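Local structure of pleckstrin homology domain-containing family A member 8 (Homo sapiens, 5KDI) at residues 57-60 against 61-64; 93-96 against 97-101; 48-51 against 52-56. The protein binds simple glycosphingolipids through its GLTP-fold domain and probably transfers them between membranes. The protein carries 2 engineered substitutions. All coordinates share one frame; numbering follows the deposited sequence.

Contact 1. Residues 57-60 against 61-64; sequences IKKV and NQKY. With 6S8 ((~{Z})-~{N}-[(~{E},2~{S},3~{R})-1-[(2~{R},3~{R},4~{S},5~{R},6~{R})-6-(hydroxymethyl)-3,4,5-tris(oxidanyl)oxan-2-yl]oxy-3-oxidanyl-octadec-4-en-2-yl]octadec-9-enamide), chain C.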
loop_
_atom_site.group_PDB
_atom_site.type_symbol
_atom_site.label_atom_id
_atom_site.label_comp_id
_atom_site.label_asym_id
_atom_site.label_seq_id
_atom_site.Cartn_x
_atom_site.Cartn_y
_atom_site.Cartn_z
ATOM N N ILE A 57 -0.655 -2.275 -9.868
ATOM C CA ILE A 57 0.750 -2.086 -10.166
ATOM C C ILE A 57 0.933 -2.292 -11.689
ATOM O O ILE A 57 1.588 -1.476 -12.385
ATOM C CB ILE A 57 1.646 -3.028 -9.358
ATOM C CG1 ILE A 57 1.554 -2.696 -7.843
ATOM C CG2 ILE A 57 3.061 -3.050 -9.962
ATOM C CD1 ILE A 57 2.134 -3.755 -6.914
ATOM N N LYS A 58 0.283 -3.339 -12.241
ATOM C CA LYS A 58 0.388 -3.625 -13.685
ATOM C C LYS A 58 -0.098 -2.426 -14.515
ATOM O O LYS A 58 0.547 -2.018 -15.470
ATOM C CB LYS A 58 -0.438 -4.832 -14.045
ATOM C CG LYS A 58 -0.446 -5.213 -15.540
ATOM C CD LYS A 58 -1.479 -6.296 -15.842
ATOM C CE LYS A 58 -2.904 -5.767 -15.804
ATOM N NZ LYS A 58 -3.939 -6.658 -16.454
ATOM N N LYS A 59 -1.252 -1.893 -14.144
ATOM C CA LYS A 59 -1.822 -0.795 -14.895
ATOM C C LYS A 59 -0.979 0.494 -14.859
ATOM O O LYS A 59 -0.887 1.203 -15.882
ATOM C CB LYS A 59 -3.251 -0.558 -14.443
ATOM C CG LYS A 59 -4.161 -1.712 -14.881
ATOM C CD LYS A 59 -5.572 -1.413 -14.714
ATOM C CE LYS A 59 -5.986 -1.519 -13.335
ATOM N NZ LYS A 59 -7.487 -1.327 -13.306
ATOM N N VAL A 60 -0.346 0.774 -13.750
ATOM C CA VAL A 60 0.586 1.883 -13.730
ATOM C C VAL A 60 1.842 1.582 -14.590
ATOM O O VAL A 60 2.266 2.406 -15.396
ATOM C CB VAL A 60 0.960 2.332 -12.294
ATOM C CG1 VAL A 60 1.917 3.558 -12.341
ATOM C CG2 VAL A 60 -0.314 2.671 -11.515
ATOM N N ASN A 61 2.375 0.393 -14.401
ATOM C CA ASN A 61 3.564 -0.022 -15.114
ATOM C C ASN A 61 3.348 -0.030 -16.619
ATOM O O ASN A 61 4.259 0.348 -17.392
ATOM C CB ASN A 61 4.021 -1.347 -14.584
ATOM C CG ASN A 61 5.403 -1.651 -14.962
ATOM O OD1 ASN A 61 6.333 -0.936 -14.581
ATOM N ND2 ASN A 61 5.539 -2.671 -15.823
ATOM N N GLN A 62 2.147 -0.431 -17.058
ATOM C CA GLN A 62 1.825 -0.462 -18.471
ATOM C C GLN A 62 1.965 0.912 -19.136
ATOM O O GLN A 62 2.360 0.995 -20.276
ATOM C CB GLN A 62 0.416 -0.995 -18.706
ATOM C CG GLN A 62 0.302 -2.462 -18.647
ATOM C CD GLN A 62 -1.183 -2.984 -18.735
ATOM O OE1 GLN A 62 -2.210 -2.240 -18.577
ATOM N NE2 GLN A 62 -1.279 -4.287 -18.945
ATOM N N LYS A 63 1.590 1.978 -18.441
ATOM C CA LYS A 63 1.771 3.311 -18.966
ATOM C C LYS A 63 3.292 3.668 -18.869
ATOM O O LYS A 63 3.861 4.204 -19.829
ATOM C CB LYS A 63 0.921 4.357 -18.240
ATOM C CG LYS A 63 -0.588 4.213 -18.475
ATOM C CD LYS A 63 -0.975 4.230 -19.920
ATOM C CE LYS A 63 -2.474 4.396 -20.148
ATOM N NZ LYS A 63 -2.944 5.874 -20.102
ATOM N N TYR A 64 3.880 3.426 -17.720
ATOM C CA TYR A 64 5.276 3.763 -17.459
ATOM C C TYR A 64 6.203 3.276 -18.589
ATOM O O TYR A 64 7.013 4.065 -19.149
ATOM C CB TYR A 64 5.729 3.177 -16.128
ATOM C CG TYR A 64 7.196 3.297 -15.876
ATOM C CD1 TYR A 64 7.805 4.532 -15.782
ATOM C CD2 TYR A 64 7.953 2.167 -15.629
ATOM C CE1 TYR A 64 9.171 4.641 -15.525
ATOM C CE2 TYR A 64 9.320 2.281 -15.381
ATOM C CZ TYR A 64 9.912 3.513 -15.311
ATOM O OH TYR A 64 11.255 3.643 -15.052
HETATM C C1 6S8 C . -11.886 -2.000 -6.003
HETATM C C2 6S8 C . -11.624 -2.686 -4.681
HETATM N N2 6S8 C . -10.237 -2.456 -4.302
HETATM C C3 6S8 C . -11.890 -4.212 -4.824
HETATM O O3 6S8 C . -13.255 -4.357 -5.273
HETATM C C4 6S8 C . -11.677 -4.888 -3.519
HETATM C C5 6S8 C . -10.753 -5.843 -3.384
HETATM C C6 6S8 C . -10.454 -6.612 -2.128
HETATM C C7 6S8 C . -11.183 -6.223 -0.867
HETATM C C8 6S8 C . -11.071 -7.450 -0.004
HETATM C C9 6S8 C . -11.081 -6.997 1.409
HETATM C C10 6S8 C . -9.713 -6.478 1.765
HETATM C C11 6S8 C . -9.069 -7.347 2.862
HETATM C C12 6S8 C . -8.065 -6.501 3.624
HETATM C C13 6S8 C . -6.674 -7.099 3.779
HETATM C C14 6S8 C . -6.536 -8.187 4.830
HETATM C C15 6S8 C . -5.154 -8.152 5.501
HETATM C C16 6S8 C . -4.385 -9.456 5.621
HETATM C C17 6S8 C . -3.900 -9.914 7.006
HETATM C C18 6S8 C . -2.834 -9.059 7.676
HETATM C C1A 6S8 C . -10.710 -1.530 -8.049
HETATM O O1A 6S8 C . -11.021 -2.465 -7.038
HETATM C C2A 6S8 C . -9.411 -1.908 -8.704
HETATM O O2A 6S8 C . -8.373 -1.862 -7.707
HETATM C C3A 6S8 C . -9.123 -1.044 -9.931
HETATM O O3A 6S8 C . -7.980 -1.540 -10.592
HETATM C C4A 6S8 C . -10.333 -1.043 -10.845
HETATM O O4A 6S8 C . -10.448 -2.279 -11.546
HETATM O O5A 6S8 C . -13.997 -0.586 -10.141
HETATM C C5M 6S8 C . -11.581 -0.680 -10.062
HETATM C C6A 6S8 C . -12.803 -0.708 -10.942
HETATM O O6A 6S8 C . -11.752 -1.619 -8.996
HETATM C CAA 6S8 C . -9.884 -1.917 -3.145
HETATM O OAA 6S8 C . -10.665 -1.463 -2.312
HETATM C CAB 6S8 C . -8.401 -1.833 -2.941
HETATM C CAC 6S8 C . -8.200 -3.237 -2.298
HETATM C CAD 6S8 C . -7.468 -3.088 -1.036
HETATM C CAE 6S8 C . -6.177 -3.834 -1.222
HETATM C CAF 6S8 C . -5.427 -3.665 0.092
HETATM C CAG 6S8 C . -3.970 -3.241 -0.166
HETATM C CAH 6S8 C . -3.015 -3.929 0.816
HETATM C CAI 6S8 C . -3.296 -3.355 2.174
HETATM C CAJ 6S8 C . -3.291 -4.071 3.302
HETATM C CAK 6S8 C . -2.970 -5.529 3.395
HETATM C CAL 6S8 C . -2.556 -5.622 4.868
HETATM C CAM 6S8 C . -1.684 -6.815 5.203
HETATM C CAN 6S8 C . -0.425 -6.790 4.389
HETATM C CAO 6S8 C . 0.685 -7.481 5.146
HETATM C CAP 6S8 C . 1.514 -6.525 5.960
HETATM C CAQ 6S8 C . 2.975 -6.705 5.701
HETATM C CAR 6S8 C . 3.599 -5.370 5.782
HETATM O O HOH W 1 -3.325 -5.900 -19.181
HETATM O O HOH W 2 2.999 -4.306 -16.448
#
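Lys58 and Gln62, one helical turn apart, run side by side and point the same way. NE2 of Gln62 lies alongside the aliphatic part of Lys58, 3.6 Å from its CG. The Lys58 chain leaves with CG anti to the backbone N (chi1 178°) and bends at chi3, which carries NZ round to a water. That water accepts from Lys58 NZ and, at 2.6 Å, from Gln62 NE2, and so joins the two polar ends. A second water accepts from Asn61 ND2 and gives a weak bond to Lys58 O. In the backbone, Asn61 N donates to Ile57 O at 2.9 Å and Tyr64 N to Val60 O at 3.0 Å; Val60 O also takes a weak bond from Lys63 N. Lys59 turns to another side of the helix. Its chain also bends at chi3, and Lys59 NZ donates to the sugar hydroxyl O3A of the bound galactosylceramide at 2.8 Å. Lys63 and Tyr64 send their polar ends to Glu81 and Glu25. Val60 packs on Leu28 and Ala96. The chemistry implies two roles on one turn: Lys58 and Gln62 form a hydrated outer surface, while the ammonium of Lys59 helps to hold the glycolipid headgroup.

Contact 2. Residues 93-96 against 97-101; sequences ATEA and LLWLK. With 6S8 ((~{Z})-~{N}-[(~{E},2~{S},3~{R})-1-[(2~{R},3~{R},4~{S},5~{R},6~{R})-6-(hydroxymethyl)-3,4,5-tris(oxidanyl)oxan-2-yl]oxy-3-oxidanyl-octadec-4-en-2-yl]octadec-9-enamide), chain C.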
loop_
_atom_site.group_PDB
_atom_site.type_symbol
_atom_site.label_atom_id
_atom_site.label_comp_id
_atom_site.label_asym_id
_atom_site.label_seq_id
_atom_site.Cartn_x
_atom_site.Cartn_y
_atom_site.Cartn_z
ATOM N N ALA A 93 -3.891 4.586 -15.569
ATOM C CA ALA A 93 -2.982 4.668 -14.458
ATOM C C ALA A 93 -3.523 5.541 -13.338
ATOM O O ALA A 93 -3.290 5.245 -12.131
ATOM C CB ALA A 93 -1.616 5.161 -14.932
ATOM N N THR A 94 -4.282 6.590 -13.699
ATOM C CA THR A 94 -4.850 7.482 -12.704
ATOM C C THR A 94 -5.847 6.715 -11.772
ATOM O O THR A 94 -5.776 6.836 -10.567
ATOM C CB THR A 94 -5.495 8.699 -13.324
ATOM O OG1 THR A 94 -4.498 9.466 -13.990
ATOM C CG2 THR A 94 -6.195 9.562 -12.293
ATOM N N GLU A 95 -6.687 5.877 -12.370
ATOM C CA GLU A 95 -7.611 5.066 -11.621
ATOM C C GLU A 95 -6.874 4.002 -10.796
ATOM O O GLU A 95 -7.192 3.781 -9.620
ATOM C CB GLU A 95 -8.571 4.385 -12.525
ATOM C CG GLU A 95 -9.621 3.488 -11.828
ATOM C CD GLU A 95 -10.499 2.718 -12.776
ATOM O OE1 GLU A 95 -10.080 2.491 -13.961
ATOM O OE2 GLU A 95 -11.613 2.374 -12.337
ATOM N N ALA A 96 -5.860 3.385 -11.405
ATOM C CA ALA A 96 -5.070 2.336 -10.698
ATOM C C ALA A 96 -4.415 2.956 -9.473
ATOM O O ALA A 96 -4.460 2.384 -8.357
ATOM C CB ALA A 96 -4.042 1.675 -11.602
ATOM N N LEU A 97 -3.834 4.147 -9.642
ATOM C CA LEU A 97 -3.125 4.763 -8.540
ATOM C C LEU A 97 -4.105 5.265 -7.437
ATOM O O LEU A 97 -3.763 5.331 -6.245
ATOM C CB LEU A 97 -2.236 5.855 -9.097
ATOM C CG LEU A 97 -1.357 6.604 -8.097
ATOM C CD1 LEU A 97 -0.440 5.613 -7.307
ATOM C CD2 LEU A 97 -0.584 7.702 -8.862
ATOM N N LEU A 98 -5.320 5.682 -7.854
ATOM C CA LEU A 98 -6.371 6.011 -6.905
ATOM C C LEU A 98 -6.587 4.872 -5.924
ATOM O O LEU A 98 -6.632 5.049 -4.687
ATOM C CB LEU A 98 -7.650 6.368 -7.594
ATOM C CG LEU A 98 -8.868 6.745 -6.739
ATOM C CD1 LEU A 98 -8.597 8.008 -5.925
ATOM C CD2 LEU A 98 -10.117 6.767 -7.621
ATOM N N TRP A 99 -6.765 3.687 -6.495
ATOM C CA TRP A 99 -7.022 2.508 -5.661
ATOM C C TRP A 99 -5.767 2.018 -4.917
ATOM O O TRP A 99 -5.880 1.519 -3.765
ATOM C CB TRP A 99 -7.674 1.407 -6.471
ATOM C CG TRP A 99 -9.084 1.733 -6.770
ATOM C CD1 TRP A 99 -9.619 2.306 -7.953
ATOM C CD2 TRP A 99 -10.202 1.663 -5.846
ATOM N NE1 TRP A 99 -10.957 2.497 -7.824
ATOM C CE2 TRP A 99 -11.375 2.127 -6.584
ATOM C CE3 TRP A 99 -10.349 1.231 -4.524
ATOM C CZ2 TRP A 99 -12.638 2.135 -5.997
ATOM C CZ3 TRP A 99 -11.616 1.241 -3.970
ATOM C CH2 TRP A 99 -12.727 1.670 -4.690
ATOM N N LEU A 100 -4.577 2.185 -5.499
ATOM C CA LEU A 100 -3.345 1.913 -4.752
ATOM C C LEU A 100 -3.216 2.810 -3.531
ATOM O O LEU A 100 -2.903 2.315 -2.419
ATOM C CB LEU A 100 -2.084 1.962 -5.594
ATOM C CG LEU A 100 -1.800 0.861 -6.561
ATOM C CD1 LEU A 100 -0.602 1.258 -7.429
ATOM C CD2 LEU A 100 -1.505 -0.395 -5.746
ATOM N N LYS A 101 -3.463 4.118 -3.697
ATOM C CA LYS A 101 -3.305 4.987 -2.560
ATOM C C LYS A 101 -4.333 4.711 -1.471
ATOM O O LYS A 101 -4.021 4.782 -0.296
ATOM C CB LYS A 101 -3.209 6.461 -2.983
ATOM C CG LYS A 101 -4.495 7.208 -3.227
ATOM C CD LYS A 101 -4.240 8.702 -3.411
ATOM C CE LYS A 101 -5.508 9.534 -3.238
ATOM N NZ LYS A 101 -5.884 9.960 -4.598
HETATM C C1 6S8 C . -11.886 -2.000 -6.003
HETATM C C2 6S8 C . -11.624 -2.686 -4.681
HETATM N N2 6S8 C . -10.237 -2.456 -4.302
HETATM C C3 6S8 C . -11.890 -4.212 -4.824
HETATM O O3 6S8 C . -13.255 -4.357 -5.273
HETATM C C4 6S8 C . -11.677 -4.888 -3.519
HETATM C C5 6S8 C . -10.753 -5.843 -3.384
HETATM C C6 6S8 C . -10.454 -6.612 -2.128
HETATM C C7 6S8 C . -11.183 -6.223 -0.867
HETATM C C8 6S8 C . -11.071 -7.450 -0.004
HETATM C C9 6S8 C . -11.081 -6.997 1.409
HETATM C C10 6S8 C . -9.713 -6.478 1.765
HETATM C C11 6S8 C . -9.069 -7.347 2.862
HETATM C C12 6S8 C . -8.065 -6.501 3.624
HETATM C C13 6S8 C . -6.674 -7.099 3.779
HETATM C C14 6S8 C . -6.536 -8.187 4.830
HETATM C C15 6S8 C . -5.154 -8.152 5.501
HETATM C C16 6S8 C . -4.385 -9.456 5.621
HETATM C C17 6S8 C . -3.900 -9.914 7.006
HETATM C C18 6S8 C . -2.834 -9.059 7.676
HETATM C C1A 6S8 C . -10.710 -1.530 -8.049
HETATM O O1A 6S8 C . -11.021 -2.465 -7.038
HETATM C C2A 6S8 C . -9.411 -1.908 -8.704
HETATM O O2A 6S8 C . -8.373 -1.862 -7.707
HETATM C C3A 6S8 C . -9.123 -1.044 -9.931
HETATM O O3A 6S8 C . -7.980 -1.540 -10.592
HETATM C C4A 6S8 C . -10.333 -1.043 -10.845
HETATM O O4A 6S8 C . -10.448 -2.279 -11.546
HETATM O O5A 6S8 C . -13.997 -0.586 -10.141
HETATM C C5M 6S8 C . -11.581 -0.680 -10.062
HETATM C C6A 6S8 C . -12.803 -0.708 -10.942
HETATM O O6A 6S8 C . -11.752 -1.619 -8.996
HETATM C CAA 6S8 C . -9.884 -1.917 -3.145
HETATM O OAA 6S8 C . -10.665 -1.463 -2.312
HETATM C CAB 6S8 C . -8.401 -1.833 -2.941
HETATM C CAC 6S8 C . -8.200 -3.237 -2.298
HETATM C CAD 6S8 C . -7.468 -3.088 -1.036
HETATM C CAE 6S8 C . -6.177 -3.834 -1.222
HETATM C CAF 6S8 C . -5.427 -3.665 0.092
HETATM C CAG 6S8 C . -3.970 -3.241 -0.166
HETATM C CAH 6S8 C . -3.015 -3.929 0.816
HETATM C CAI 6S8 C . -3.296 -3.355 2.174
HETATM C CAJ 6S8 C . -3.291 -4.071 3.302
HETATM C CAK 6S8 C . -2.970 -5.529 3.395
HETATM C CAL 6S8 C . -2.556 -5.622 4.868
HETATM C CAM 6S8 C . -1.684 -6.815 5.203
HETATM C CAN 6S8 C . -0.425 -6.790 4.389
HETATM C CAO 6S8 C . 0.685 -7.481 5.146
HETATM C CAP 6S8 C . 1.514 -6.525 5.960
HETATM C CAQ 6S8 C . 2.975 -6.705 5.701
HETATM C CAR 6S8 C . 3.599 -5.370 5.782
HETATM O O HOH W 3 -12.738 3.212 -9.900
#
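The indole ring of Trp99 carries the sugar end of the galactosylceramide on one face. The anomeric carbon C1A of the lipid sits 3.8 Å above the ring plane, offset toward the rim. The amide group lies nearer the six-membered ring, with lipid OAA 3.3 Å from Trp99 CZ3. At the ring edge and in its plane is a water that accepts from Trp99 NE1 at 2.8 Å. The same water donates to Glu95 OE2, also at 2.8 Å, and so links the two side chains. Glu95 O lies at the edge too, 3.3 Å from Trp99 CD1.

The Glu95 chain is extended, with CG anti to the backbone N (chi1 -180°). Its carboxylate plane is turned 51° from the indole, and its CG comes 4.1 Å from Trp99 CD1. OE2 also touches C6A of the sugar. Trp99 N donates to Glu95 O at 3.2 Å, one of four successive i to i+4 helix bonds in this stretch. Arg102 makes a cation-pi contact with Trp99. Thr94 OG1 bonds to Glu81, and Ala96 packs against Asn56 and Lys59 of helix 47-64.

A sugar stacked on tryptophan is a familiar mode of carbohydrate recognition, and here the indole face backs the headgroup. The chemistry implies contact over an aromatic face, with the bridging water probably helping to fix the ring's rotation.

Contact 3. Residues 48-51 against 52-56; sequences PVKM and DLVGN. With 6S8 ((~{Z})-~{N}-[(~{E},2~{S},3~{R})-1-[(2~{R},3~{R},4~{S},5~{R},6~{R})-6-(hydroxymethyl)-3,4,5-tris(oxidanyl)oxan-2-yl]oxy-3-oxidanyl-octadec-4-en-2-yl]octadec-9-enamide), chain C.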
loop_
_atom_site.group_PDB
_atom_site.type_symbol
_atom_site.label_atom_id
_atom_site.label_comp_id
_atom_site.label_asym_id
_atom_site.label_seq_id
_atom_site.Cartn_x
_atom_site.Cartn_y
_atom_site.Cartn_z
ATOM N N PRO A 48 -7.889 -12.046 -2.967
ATOM C CA PRO A 48 -8.464 -10.793 -3.516
ATOM C C PRO A 48 -7.557 -9.573 -3.349
ATOM O O PRO A 48 -7.555 -8.635 -4.190
ATOM C CB PRO A 48 -9.786 -10.648 -2.738
ATOM C CG PRO A 48 -10.123 -12.028 -2.331
ATOM C CD PRO A 48 -8.831 -12.703 -2.030
ATOM N N VAL A 49 -6.858 -9.533 -2.221
ATOM C CA VAL A 49 -5.973 -8.447 -1.904
ATOM C C VAL A 49 -4.766 -8.460 -2.869
ATOM O O VAL A 49 -4.364 -7.444 -3.432
ATOM C CB VAL A 49 -5.466 -8.524 -0.451
ATOM C CG1 VAL A 49 -4.573 -7.296 -0.139
ATOM C CG2 VAL A 49 -6.645 -8.661 0.473
ATOM N N LYS A 50 -4.151 -9.618 -2.993
ATOM C CA LYS A 50 -3.019 -9.806 -3.875
ATOM C C LYS A 50 -3.426 -9.410 -5.313
ATOM O O LYS A 50 -2.698 -8.696 -6.034
ATOM C CB LYS A 50 -2.460 -11.259 -3.855
ATOM C CG LYS A 50 -1.502 -11.641 -5.030
ATOM C CD LYS A 50 -0.877 -13.025 -4.761
ATOM C CE LYS A 50 0.255 -13.291 -5.797
ATOM N NZ LYS A 50 0.894 -14.637 -5.621
ATOM N N MET A 51 -4.544 -9.935 -5.794
ATOM C CA MET A 51 -4.966 -9.641 -7.134
ATOM C C MET A 51 -5.217 -8.149 -7.391
ATOM O O MET A 51 -4.827 -7.602 -8.440
ATOM C CB MET A 51 -6.227 -10.465 -7.494
ATOM C CG MET A 51 -5.979 -11.928 -7.760
ATOM S SD MET A 51 -7.344 -12.863 -8.359
ATOM C CE MET A 51 -8.462 -12.662 -7.057
ATOM N N ASP A 52 -5.787 -7.459 -6.382
ATOM C CA ASP A 52 -5.993 -6.065 -6.492
ATOM C C ASP A 52 -4.694 -5.276 -6.644
ATOM O O ASP A 52 -4.567 -4.406 -7.560
ATOM C CB ASP A 52 -6.872 -5.537 -5.365
ATOM C CG ASP A 52 -7.286 -4.125 -5.598
ATOM O OD1 ASP A 52 -8.400 -3.888 -6.137
ATOM O OD2 ASP A 52 -6.516 -3.232 -5.228
ATOM N N LEU A 53 -3.778 -5.533 -5.738
ATOM C CA LEU A 53 -2.496 -4.878 -5.727
ATOM C C LEU A 53 -1.728 -5.132 -7.034
ATOM O O LEU A 53 -1.260 -4.196 -7.654
ATOM C CB LEU A 53 -1.630 -5.310 -4.581
ATOM C CG LEU A 53 -1.943 -4.752 -3.219
ATOM C CD1 LEU A 53 -1.018 -5.460 -2.219
ATOM C CD2 LEU A 53 -1.774 -3.257 -3.222
ATOM N N VAL A 54 -1.586 -6.386 -7.413
ATOM C CA VAL A 54 -0.849 -6.742 -8.610
ATOM C C VAL A 54 -1.475 -6.078 -9.841
ATOM O O VAL A 54 -0.783 -5.573 -10.745
ATOM C CB VAL A 54 -0.755 -8.289 -8.735
ATOM C CG1 VAL A 54 -0.317 -8.739 -10.101
ATOM C CG2 VAL A 54 0.207 -8.865 -7.649
ATOM N N GLY A 55 -2.805 -6.084 -9.875
ATOM C CA GLY A 55 -3.468 -5.530 -11.009
ATOM C C GLY A 55 -3.243 -4.033 -11.141
ATOM O O GLY A 55 -3.085 -3.537 -12.249
ATOM N N ASN A 56 -3.286 -3.327 -10.028
ATOM C CA ASN A 56 -3.069 -1.885 -10.091
ATOM C C ASN A 56 -1.587 -1.518 -10.417
ATOM O O ASN A 56 -1.324 -0.567 -11.167
ATOM C CB ASN A 56 -3.528 -1.173 -8.850
ATOM C CG ASN A 56 -5.012 -1.098 -8.761
ATOM O OD1 ASN A 56 -5.649 -0.886 -9.782
ATOM N ND2 ASN A 56 -5.581 -1.306 -7.543
HETATM C C1 6S8 C . -11.886 -2.000 -6.003
HETATM C C2 6S8 C . -11.624 -2.686 -4.681
HETATM N N2 6S8 C . -10.237 -2.456 -4.302
HETATM C C3 6S8 C . -11.890 -4.212 -4.824
HETATM O O3 6S8 C . -13.255 -4.357 -5.273
HETATM C C4 6S8 C . -11.677 -4.888 -3.519
HETATM C C5 6S8 C . -10.753 -5.843 -3.384
HETATM C C6 6S8 C . -10.454 -6.612 -2.128
HETATM C C7 6S8 C . -11.183 -6.223 -0.867
HETATM C C8 6S8 C . -11.071 -7.450 -0.004
HETATM C C9 6S8 C . -11.081 -6.997 1.409
HETATM C C10 6S8 C . -9.713 -6.478 1.765
HETATM C C11 6S8 C . -9.069 -7.347 2.862
HETATM C C12 6S8 C . -8.065 -6.501 3.624
HETATM C C13 6S8 C . -6.674 -7.099 3.779
HETATM C C14 6S8 C . -6.536 -8.187 4.830
HETATM C C15 6S8 C . -5.154 -8.152 5.501
HETATM C C16 6S8 C . -4.385 -9.456 5.621
HETATM C C17 6S8 C . -3.900 -9.914 7.006
HETATM C C18 6S8 C . -2.834 -9.059 7.676
HETATM C C1A 6S8 C . -10.710 -1.530 -8.049
HETATM O O1A 6S8 C . -11.021 -2.465 -7.038
HETATM C C2A 6S8 C . -9.411 -1.908 -8.704
HETATM O O2A 6S8 C . -8.373 -1.862 -7.707
HETATM C C3A 6S8 C . -9.123 -1.044 -9.931
HETATM O O3A 6S8 C . -7.980 -1.540 -10.592
HETATM C C4A 6S8 C . -10.333 -1.043 -10.845
HETATM O O4A 6S8 C . -10.448 -2.279 -11.546
HETATM O O5A 6S8 C . -13.997 -0.586 -10.141
HETATM C C5M 6S8 C . -11.581 -0.680 -10.062
HETATM C C6A 6S8 C . -12.803 -0.708 -10.942
HETATM O O6A 6S8 C . -11.752 -1.619 -8.996
HETATM C CAA 6S8 C . -9.884 -1.917 -3.145
HETATM O OAA 6S8 C . -10.665 -1.463 -2.312
HETATM C CAB 6S8 C . -8.401 -1.833 -2.941
HETATM C CAC 6S8 C . -8.200 -3.237 -2.298
HETATM C CAD 6S8 C . -7.468 -3.088 -1.036
HETATM C CAE 6S8 C . -6.177 -3.834 -1.222
HETATM C CAF 6S8 C . -5.427 -3.665 0.092
HETATM C CAG 6S8 C . -3.970 -3.241 -0.166
HETATM C CAH 6S8 C . -3.015 -3.929 0.816
HETATM C CAI 6S8 C . -3.296 -3.355 2.174
HETATM C CAJ 6S8 C . -3.291 -4.071 3.302
HETATM C CAK 6S8 C . -2.970 -5.529 3.395
HETATM C CAL 6S8 C . -2.556 -5.622 4.868
HETATM C CAM 6S8 C . -1.684 -6.815 5.203
HETATM C CAN 6S8 C . -0.425 -6.790 4.389
HETATM C CAO 6S8 C . 0.685 -7.481 5.146
HETATM C CAP 6S8 C . 1.514 -6.525 5.960
HETATM C CAQ 6S8 C . 2.975 -6.705 5.701
HETATM C CAR 6S8 C . 3.599 -5.370 5.782
#
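Val49 and Leu53, one turn apart on the helix, both face the hydrocarbon part of the galactosylceramide. The two methyls of Val49 divide between its chains: CG1 meets CAF of the acyl chain, and CG2 lies 3.6 Å from C11 of the sphingosine chain. Leu53 CD2 touches the acyl chain at CAG, 3.8 Å away. Its CG also packs over the carbonyl oxygen of Val49, which accepts from Leu53 N in a nearly straight bond (174°).

Asp52 and Asn56 reach the polar part of the same lipid. With CG of Asp52 anti to the backbone N (chi1 -170°), OD1 takes two bonds. Asp52 OD1 accepts from sugar hydroxyl O2A at 2.6 Å and from amide N2 at 3.0 Å. This is the headgroup end of the lipid site in the all-helical GLTP fold, where helix 47-64 supplies both sugar and chain contacts. The amide of Asn56 uses both its ends: OD1 accepts from hydroxyl O3A at 2.6 Å, and ND2 donates to O2A at 2.9 Å. O2A thus gives to Asp52 and receives from Asn56, which should fix its hydroxyl direction.

Lys50 and Val54 lie side by side and point the same way, with Lys50 CG 4.2 Å from Val54 CG2. Lys50 continues fully extended to a salt bridge with Asp39. Asn56 also packs on Trp99 and Leu100 of helix 93-115.

Overall arrangement
Contacts 3 and 1 follow each other along helix 47-64, their centres 13 Å apart. Contact 2 comes later in the chain, on helix 93-115. Its centre lies 10 Å from that of contact 1 and 12 Å from that of contact 3. The two helices pack together. Lys59 CB meets Ala96 CB at 3.7 Å between contacts 1 and 2, and Leu100 CG meets Asn56 CB at 3.5 Å between contacts 2 and 3. All three contacts touch the bound galactosylceramide, which His137 also hydrogen-bonds. These two neighbouring helices therefore supply much of the headgroup site, and helix 47-64 extends it toward the lipid chains. This is consistent with recognition of sugar, amide and chains together.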